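Local structure of lactate dehydrogenase, adjacent gene encodes predicted malate dehydrogenase (Cryptosporidium parvum, 4ND2) at residues 143-148 / 241-246; 127-132 / 269-274; 213-216 / 221-224. The protein probably catalyses the NAD-dependent interconversion of (S)-lactate and pyruvate. One frame throughout, in Å; residues are numbered along the deposited sequence.

Interaction 1 (143-148 / 241-246); sequences CGMAGV and VKMAEA. With A3D (3-acetylpyridine adenine dinucleotide), chain C.
Met243, projecting from helix 234-248, lies across Met145 at about a right angle, so that one thioether rests on the base of the other side chain. Its SD sits 3.7 Å from Met145 CB and at a similar distance from CA and CG, a broad van der Waals contact with the start of the chain and not with its sulfur. The bend at the end of Met243 (chi3 67°) turns the methyl back along the strand: CE lies 3.5 Å from Cys143 SG and 3.9 Å from Gly144 O. Lower on the same side chain, Met243 CG meets Val148 CG2 at 4.3 Å, so this one methionine is touched from strand 142-144, from Met145 and from Val148 in the first turn of helix 147-162. No hydrogen bond crosses between the segments. Met145 begins by facing Met243, but bends at chi2 and chi3 (-66° and -67°) carry its tip off toward the cofactor analogue, where CE is 3.6 Å from the acetyl oxygen O7N of 3-acetylpyridine adenine dinucleotide. The backbone comes close too, with Met145 O 3.3 Å from the acetyl methyl C8N. Met145 therefore presents its base to the buried core and its tip to the ligand. Ile118, Val255 and Cys257 add further contacts round Met243, making its surroundings largely apolar. The contact belongs to the nucleotide-binding Rossmann fold: strand 142-144 is an outermost member of the six-stranded parallel sheet within the chain, and Met145 forms part of the NAD pocket, beside the acetyl group on the pyridine ring of the analogue.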
# COMPACT_ATOMS: atom_id res chain seq x y z
N CYS A 143 26.12 -9.23 0.67
CA CYS A 143 25.73 -9.59 -0.69
C CYS A 143 25.67 -8.34 -1.58
O CYS A 143 25.83 -7.22 -1.09
CB CYS A 143 24.38 -10.30 -0.68
SG CYS A 143 22.99 -9.25 -0.22
N GLY A 144 25.45 -8.55 -2.87
CA GLY A 144 25.39 -7.45 -3.83
C GLY A 144 24.08 -7.40 -4.59
O GLY A 144 23.56 -8.44 -5.00
N MET A 145 23.55 -6.20 -4.79
CA MET A 145 22.40 -6.00 -5.65
C MET A 145 22.85 -6.04 -7.10
O MET A 145 23.68 -5.23 -7.53
CB MET A 145 21.72 -4.65 -5.37
CG MET A 145 20.37 -4.46 -6.07
SD MET A 145 20.43 -4.35 -7.88
CE MET A 145 21.30 -2.81 -8.11
N ALA A 146 22.30 -6.98 -7.86
CA ALA A 146 22.52 -7.04 -9.30
C ALA A 146 21.44 -7.87 -9.98
O ALA A 146 20.76 -7.39 -10.87
CB ALA A 146 23.90 -7.61 -9.60
N GLY A 147 21.30 -9.12 -9.53
CA GLY A 147 20.36 -10.06 -10.11
C GLY A 147 18.91 -9.59 -10.17
O GLY A 147 18.21 -9.89 -11.13
N VAL A 148 18.47 -8.86 -9.14
CA VAL A 148 17.10 -8.32 -9.14
C VAL A 148 16.92 -7.32 -10.28
O VAL A 148 15.89 -7.33 -10.95
CB VAL A 148 16.73 -7.67 -7.78
CG1 VAL A 148 15.39 -6.96 -7.87
CG2 VAL A 148 16.69 -8.72 -6.68
N VAL A 241 15.88 -1.92 -2.25
CA VAL A 241 14.82 -1.86 -1.25
C VAL A 241 14.10 -3.21 -1.13
O VAL A 241 13.80 -3.65 -0.02
CB VAL A 241 13.79 -0.74 -1.56
CG1 VAL A 241 12.61 -0.79 -0.61
CG2 VAL A 241 14.45 0.63 -1.48
N LYS A 242 13.86 -3.87 -2.26
CA LYS A 242 13.25 -5.20 -2.25
C LYS A 242 14.11 -6.18 -1.45
O LYS A 242 13.60 -6.99 -0.69
CB LYS A 242 13.03 -5.73 -3.67
CG LYS A 242 12.08 -4.90 -4.54
CD LYS A 242 10.70 -4.71 -3.94
CE LYS A 242 9.94 -6.02 -3.82
NZ LYS A 242 8.58 -5.81 -3.25
N MET A 243 15.43 -6.07 -1.61
CA MET A 243 16.37 -6.91 -0.86
C MET A 243 16.35 -6.59 0.63
O MET A 243 16.39 -7.49 1.47
CB MET A 243 17.79 -6.78 -1.42
CG MET A 243 17.93 -7.32 -2.83
SD MET A 243 19.57 -7.08 -3.54
CE MET A 243 20.56 -8.14 -2.49
N ALA A 244 16.29 -5.30 0.97
CA ALA A 244 16.19 -4.86 2.36
C ALA A 244 14.89 -5.34 3.01
O ALA A 244 14.90 -5.78 4.16
CB ALA A 244 16.29 -3.34 2.45
N GLU A 245 13.79 -5.26 2.26
CA GLU A 245 12.48 -5.78 2.70
C GLU A 245 12.54 -7.26 3.06
O GLU A 245 11.99 -7.68 4.08
CB GLU A 245 11.44 -5.63 1.59
CG GLU A 245 10.91 -4.23 1.35
CD GLU A 245 9.98 -4.17 0.15
OE1 GLU A 245 9.50 -5.24 -0.29
OE2 GLU A 245 9.74 -3.06 -0.38
N ALA A 246 13.17 -8.05 2.20
CA ALA A 246 13.28 -9.50 2.40
C ALA A 246 13.97 -9.82 3.72
O ALA A 246 13.55 -10.73 4.44
CB ALA A 246 14.03 -10.14 1.25
PA A3D C . 26.62 9.09 -7.75
O1A A3D C . 25.33 9.81 -8.05
O2A A3D C . 27.91 9.64 -8.30
O5B A3D C . 26.76 8.97 -6.16
C5B A3D C . 27.95 8.50 -5.53
C4B A3D C . 28.02 9.13 -4.15
O4B A3D C . 29.05 8.51 -3.38
C3B A3D C . 28.34 10.62 -4.21
O3B A3D C . 27.31 11.39 -3.58
C2B A3D C . 29.66 10.76 -3.47
O2B A3D C . 29.78 11.96 -2.70
C1B A3D C . 29.66 9.52 -2.59
N9A A3D C . 31.01 9.13 -2.13
C8A A3D C . 32.17 9.20 -2.81
N7A A3D C . 33.19 8.74 -2.04
C5A A3D C . 32.67 8.37 -0.85
C6A A3D C . 33.19 7.80 0.41
N6A A3D C . 34.51 7.53 0.56
N1A A3D C . 32.29 7.55 1.39
C2A A3D C . 30.98 7.81 1.26
N3A A3D C . 30.45 8.33 0.14
C4A A3D C . 31.23 8.62 -0.93
O3 A3D C . 26.54 7.55 -8.21
PN A3D C . 25.18 6.67 -8.31
O1N A3D C . 24.49 7.00 -9.60
O2N A3D C . 24.42 6.77 -7.01
O5D A3D C . 25.79 5.19 -8.39
C5D A3D C . 26.49 4.66 -7.27
C4D A3D C . 27.20 3.36 -7.61
O4D A3D C . 26.24 2.34 -7.92
C3D A3D C . 28.12 3.46 -8.82
O3D A3D C . 29.35 2.78 -8.56
C2D A3D C . 27.38 2.74 -9.93
O2D A3D C . 28.23 2.14 -10.91
C1D A3D C . 26.63 1.69 -9.13
N1N A3D C . 25.48 1.12 -9.82
C2N A3D C . 25.34 -0.21 -9.83
C3N A3D C . 24.27 -0.81 -10.48
C7N A3D C . 24.11 -2.30 -10.48
O7N A3D C . 23.19 -2.78 -11.12
C8N A3D C . 25.06 -3.17 -9.71
C4N A3D C . 23.33 -0.01 -11.11
C5N A3D C . 23.49 1.36 -11.09
C6N A3D C . 24.58 1.91 -10.43

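Interaction 2 (127-132 / 269-274); sequences MVSHFQ and GIYMGV
Val128 holds CG1 anti to its backbone nitrogen (chi1 173°), and Tyr271 swings its ring to chi1 -90°, which together set the methyl over one face of the phenol. CG1 is 3.6 Å from the centroid of the Tyr271 ring and 22° off the ring normal, a CH-pi contact displaced toward the CD2-CE2 rim, with Val128 CG1 just 3.4 Å from Tyr271 CD2. Elsewhere round the ring the helix makes oblique contacts: Ser129 CA is 3.7 Å from Tyr271 CD1, and Gln132 CB packs beside CE1. The Gln132 chain crosses the tyrosine at about a right angle. Gln132 CG, anti to the backbone nitrogen, lies 3.4 Å from Tyr271 OH and beside CE1; the bend at chi2 turns the amide off the line of the chain. CG is a methylene carbon, so this is a van der Waals contact; the polar ends have partners elsewhere. The hydroxyl lies within hydrogen-bonding reach of the carbonyls of Val142 and His139, which must share its single proton and help hold the tip, and Gln132 NE2 is hydrogen-bonded to that of Leu137. Near the base of the ring a single water bridges the two segments: it donates to Ser129 OG at 3.1 Å and accepts from Tyr271 N at 2.9 Å, so this strand amide is satisfied across the contact. Before it, Gly269 and Ile270 both face Cys261 in a G1 beta bulge, after which strand 270-279 pairs with strand 253-261. Helix 124-135, the Rossmann-domain helix that connects parallel strands 116-119 and 142-144, packs against strand 270-279 of the antiparallel sheet, with Val128 also touching Cys119 and Phe131 touching Val117. Met127 and Phe131 also pack on helix 94-111, while Ile270 and Met272 lean on helix 293-314.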
# COMPACT_ATOMS: atom_id res chain seq x y z
N MET A 127 33.40 -6.00 -6.00
CA MET A 127 33.27 -5.09 -4.86
C MET A 127 32.67 -5.80 -3.65
O MET A 127 33.11 -5.57 -2.52
CB MET A 127 32.42 -3.87 -5.23
CG MET A 127 33.08 -2.89 -6.20
SD MET A 127 34.61 -2.12 -5.60
CE MET A 127 35.85 -3.24 -6.23
N VAL A 128 31.68 -6.66 -3.87
CA VAL A 128 31.06 -7.44 -2.79
C VAL A 128 32.11 -8.32 -2.11
O VAL A 128 32.21 -8.34 -0.88
CB VAL A 128 29.92 -8.35 -3.29
CG1 VAL A 128 29.42 -9.27 -2.18
CG2 VAL A 128 28.76 -7.52 -3.83
N SER A 129 32.87 -9.06 -2.92
CA SER A 129 33.92 -9.94 -2.43
C SER A 129 34.98 -9.15 -1.66
O SER A 129 35.41 -9.56 -0.58
CB SER A 129 34.58 -10.67 -3.60
OG SER A 129 35.51 -11.63 -3.14
N HIS A 130 35.38 -8.02 -2.23
CA HIS A 130 36.34 -7.14 -1.58
C HIS A 130 35.85 -6.66 -0.22
O HIS A 130 36.59 -6.72 0.76
CB HIS A 130 36.66 -5.94 -2.48
CG HIS A 130 37.72 -5.04 -1.92
ND1 HIS A 130 39.03 -5.45 -1.77
CD2 HIS A 130 37.67 -3.77 -1.48
CE1 HIS A 130 39.74 -4.46 -1.26
NE2 HIS A 130 38.94 -3.43 -1.07
N PHE A 131 34.60 -6.21 -0.15
CA PHE A 131 34.03 -5.73 1.11
C PHE A 131 33.98 -6.81 2.18
O PHE A 131 34.29 -6.55 3.34
CB PHE A 131 32.63 -5.14 0.93
CG PHE A 131 32.07 -4.56 2.20
CD1 PHE A 131 32.32 -3.24 2.54
CD2 PHE A 131 31.34 -5.35 3.07
CE1 PHE A 131 31.83 -2.71 3.72
CE2 PHE A 131 30.84 -4.82 4.25
CZ PHE A 131 31.09 -3.50 4.58
N GLN A 132 33.57 -8.02 1.80
CA GLN A 132 33.49 -9.12 2.74
C GLN A 132 34.88 -9.45 3.31
O GLN A 132 35.02 -9.67 4.51
CB GLN A 132 32.87 -10.36 2.09
CG GLN A 132 32.52 -11.48 3.06
CD GLN A 132 33.71 -12.32 3.47
OE1 GLN A 132 34.63 -12.55 2.69
NE2 GLN A 132 33.71 -12.80 4.71
N GLY A 269 33.36 -21.50 -3.62
CA GLY A 269 33.55 -20.30 -2.81
C GLY A 269 33.84 -19.07 -3.65
O GLY A 269 34.99 -18.63 -3.73
N ILE A 270 32.80 -18.53 -4.27
CA ILE A 270 32.92 -17.32 -5.08
C ILE A 270 31.64 -16.49 -4.99
O ILE A 270 30.54 -17.04 -4.95
CB ILE A 270 33.22 -17.66 -6.56
CG1 ILE A 270 33.53 -16.38 -7.36
CG2 ILE A 270 32.07 -18.43 -7.20
CD1 ILE A 270 33.91 -16.64 -8.80
N TYR A 271 31.79 -15.17 -4.94
CA TYR A 271 30.65 -14.26 -5.02
C TYR A 271 30.21 -14.10 -6.47
O TYR A 271 30.96 -13.59 -7.30
CB TYR A 271 30.99 -12.89 -4.42
CG TYR A 271 30.69 -12.78 -2.94
CD1 TYR A 271 31.72 -12.83 -2.00
CD2 TYR A 271 29.39 -12.64 -2.48
CE1 TYR A 271 31.45 -12.73 -0.64
CE2 TYR A 271 29.11 -12.54 -1.13
CZ TYR A 271 30.14 -12.59 -0.21
OH TYR A 271 29.86 -12.49 1.13
N MET A 272 28.99 -14.54 -6.77
CA MET A 272 28.41 -14.35 -8.10
C MET A 272 26.88 -14.37 -8.03
O MET A 272 26.30 -14.79 -7.03
CB MET A 272 28.91 -15.42 -9.07
CG MET A 272 28.40 -16.83 -8.79
SD MET A 272 28.89 -18.00 -10.06
CE MET A 272 28.02 -19.47 -9.52
N GLY A 273 26.24 -13.93 -9.11
CA GLY A 273 24.79 -13.90 -9.20
C GLY A 273 24.17 -15.29 -9.17
O GLY A 273 24.44 -16.11 -10.05
N VAL A 274 23.36 -15.55 -8.15
CA VAL A 274 22.62 -16.81 -8.02
C VAL A 274 21.27 -16.56 -7.37
O VAL A 274 21.10 -15.55 -6.68
CB VAL A 274 23.39 -17.84 -7.15
CG1 VAL A 274 24.62 -18.35 -7.88
CG2 VAL A 274 23.77 -17.24 -5.80
O HOH W 1 34.46 -14.26 -4.32

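Interaction 3 (213-216 / 221-224); sequences VCHT and KEVA
His215 and Glu222 stand seven residues apart on helix 206-227 and meet where the NE2 edge of the imidazole approaches a carboxylate oxygen. From CB the histidine continues to a CG anti to the backbone nitrogen, which lays the imidazole along the helix toward the later turn. Its CD2 then comes 3.5 Å from Glu222 OE2, and CE1, across the ring, is 3.8 Å from the same oxygen. Between them NE2 donates its N-H to Glu222 OE2 at 2.7 Å, with an N-H...O angle of 157°. The acceptor lies close to the imidazole plane, as suits an N-H at the ring edge. Seen from the carboxylate, however, the nitrogen is 35° out of plane, above the group, and the ring and carboxylate planes are turned 56° apart. The other carboxylate oxygen, OE1, stays 3.7 Å from His215 NE2, so a single oxygen receives the bond. This is a His-carboxylate hydrogen bond within one helix, linking positions about two turns apart; the CA atoms of His215 and Glu222 are 8.7 Å apart. The pairing could raise the basicity of the imidazole, and the N-H probably helps stabilise the carboxylate. Glu222 reaches its partner through a chain that is extended beyond CG. The ring of His215 also stacks with that of Phe157 from helix 147-162, while Glu222 packs on Leu46 of a neighbouring subunit. Helix 206-227 also bears Trp220, a residue of the pyruvate pocket, and the side chain of Glu222 lies about 9 Å from the bound pyruvate between nearest atoms.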
# COMPACT_ATOMS: atom_id res chain seq x y z
N VAL A 213 17.70 -11.56 -24.80
CA VAL A 213 18.89 -11.90 -24.03
C VAL A 213 19.97 -10.83 -24.21
O VAL A 213 20.59 -10.39 -23.23
CB VAL A 213 19.43 -13.30 -24.42
CG1 VAL A 213 20.83 -13.54 -23.88
CG2 VAL A 213 18.48 -14.39 -23.94
N CYS A 214 20.19 -10.43 -25.45
CA CYS A 214 21.15 -9.37 -25.78
C CYS A 214 20.75 -8.04 -25.13
O CYS A 214 21.59 -7.35 -24.55
CB CYS A 214 21.25 -9.20 -27.29
SG CYS A 214 22.35 -7.86 -27.83
N HIS A 215 19.47 -7.70 -25.23
CA HIS A 215 18.92 -6.47 -24.66
C HIS A 215 19.14 -6.41 -23.15
O HIS A 215 19.52 -5.37 -22.60
CB HIS A 215 17.43 -6.36 -24.99
CG HIS A 215 16.85 -5.00 -24.78
ND1 HIS A 215 15.50 -4.76 -24.86
CD2 HIS A 215 17.43 -3.81 -24.48
CE1 HIS A 215 15.26 -3.48 -24.63
NE2 HIS A 215 16.42 -2.88 -24.39
N THR A 216 18.91 -7.54 -22.48
CA THR A 216 19.18 -7.67 -21.05
C THR A 216 20.64 -7.39 -20.72
O THR A 216 20.95 -6.65 -19.78
CB THR A 216 18.80 -9.08 -20.54
OG1 THR A 216 17.42 -9.33 -20.83
CG2 THR A 216 19.04 -9.21 -19.04
N LYS A 221 23.81 0.24 -20.71
CA LYS A 221 24.29 1.25 -21.66
C LYS A 221 23.14 1.99 -22.33
O LYS A 221 23.25 3.19 -22.59
CB LYS A 221 25.17 0.60 -22.74
CG LYS A 221 26.41 -0.08 -22.19
CD LYS A 221 27.38 -0.48 -23.29
CE LYS A 221 28.64 -1.09 -22.69
NZ LYS A 221 29.54 -1.67 -23.72
N GLU A 222 22.05 1.28 -22.61
CA GLU A 222 20.87 1.90 -23.21
C GLU A 222 20.32 3.02 -22.33
O GLU A 222 19.99 4.10 -22.82
CB GLU A 222 19.77 0.87 -23.46
CG GLU A 222 18.63 1.40 -24.32
CD GLU A 222 17.42 0.49 -24.37
OE1 GLU A 222 16.54 0.72 -25.22
OE2 GLU A 222 17.33 -0.46 -23.55
N VAL A 223 20.23 2.76 -21.03
CA VAL A 223 19.79 3.77 -20.07
C VAL A 223 20.85 4.87 -19.95
O VAL A 223 20.53 6.05 -20.07
CB VAL A 223 19.50 3.15 -18.69
CG1 VAL A 223 19.15 4.23 -17.67
CG2 VAL A 223 18.38 2.12 -18.79
N ALA A 224 22.10 4.47 -19.73
CA ALA A 224 23.20 5.41 -19.52
C ALA A 224 23.40 6.38 -20.69
O ALA A 224 23.61 7.57 -20.47
CB ALA A 224 24.49 4.64 -19.25

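How the interactions relate
From the N terminus the chain lays down most of the parallel Rossmann sheet before helix 124-135, which opens the long loop that interaction 2 closes when strand 270-279 arrives. The next element, strand 142-144 with the turn into helix 147-162, opens a second loop, and interaction 1 shuts it at helix 234-248, wholly within the first. Interaction 3 closes a short loop inside both, along helix 206-227. No loops cross. Interactions 1 and 2 abut, Val128 CG2 lying 3.4 Å from Gly144 CA, and together they join the last part of the Rossmann domain to helix 234-248 and the antiparallel sheet of the C-terminal domain. Interaction 3 stands apart, its centre about 20 Å from that of interaction 1.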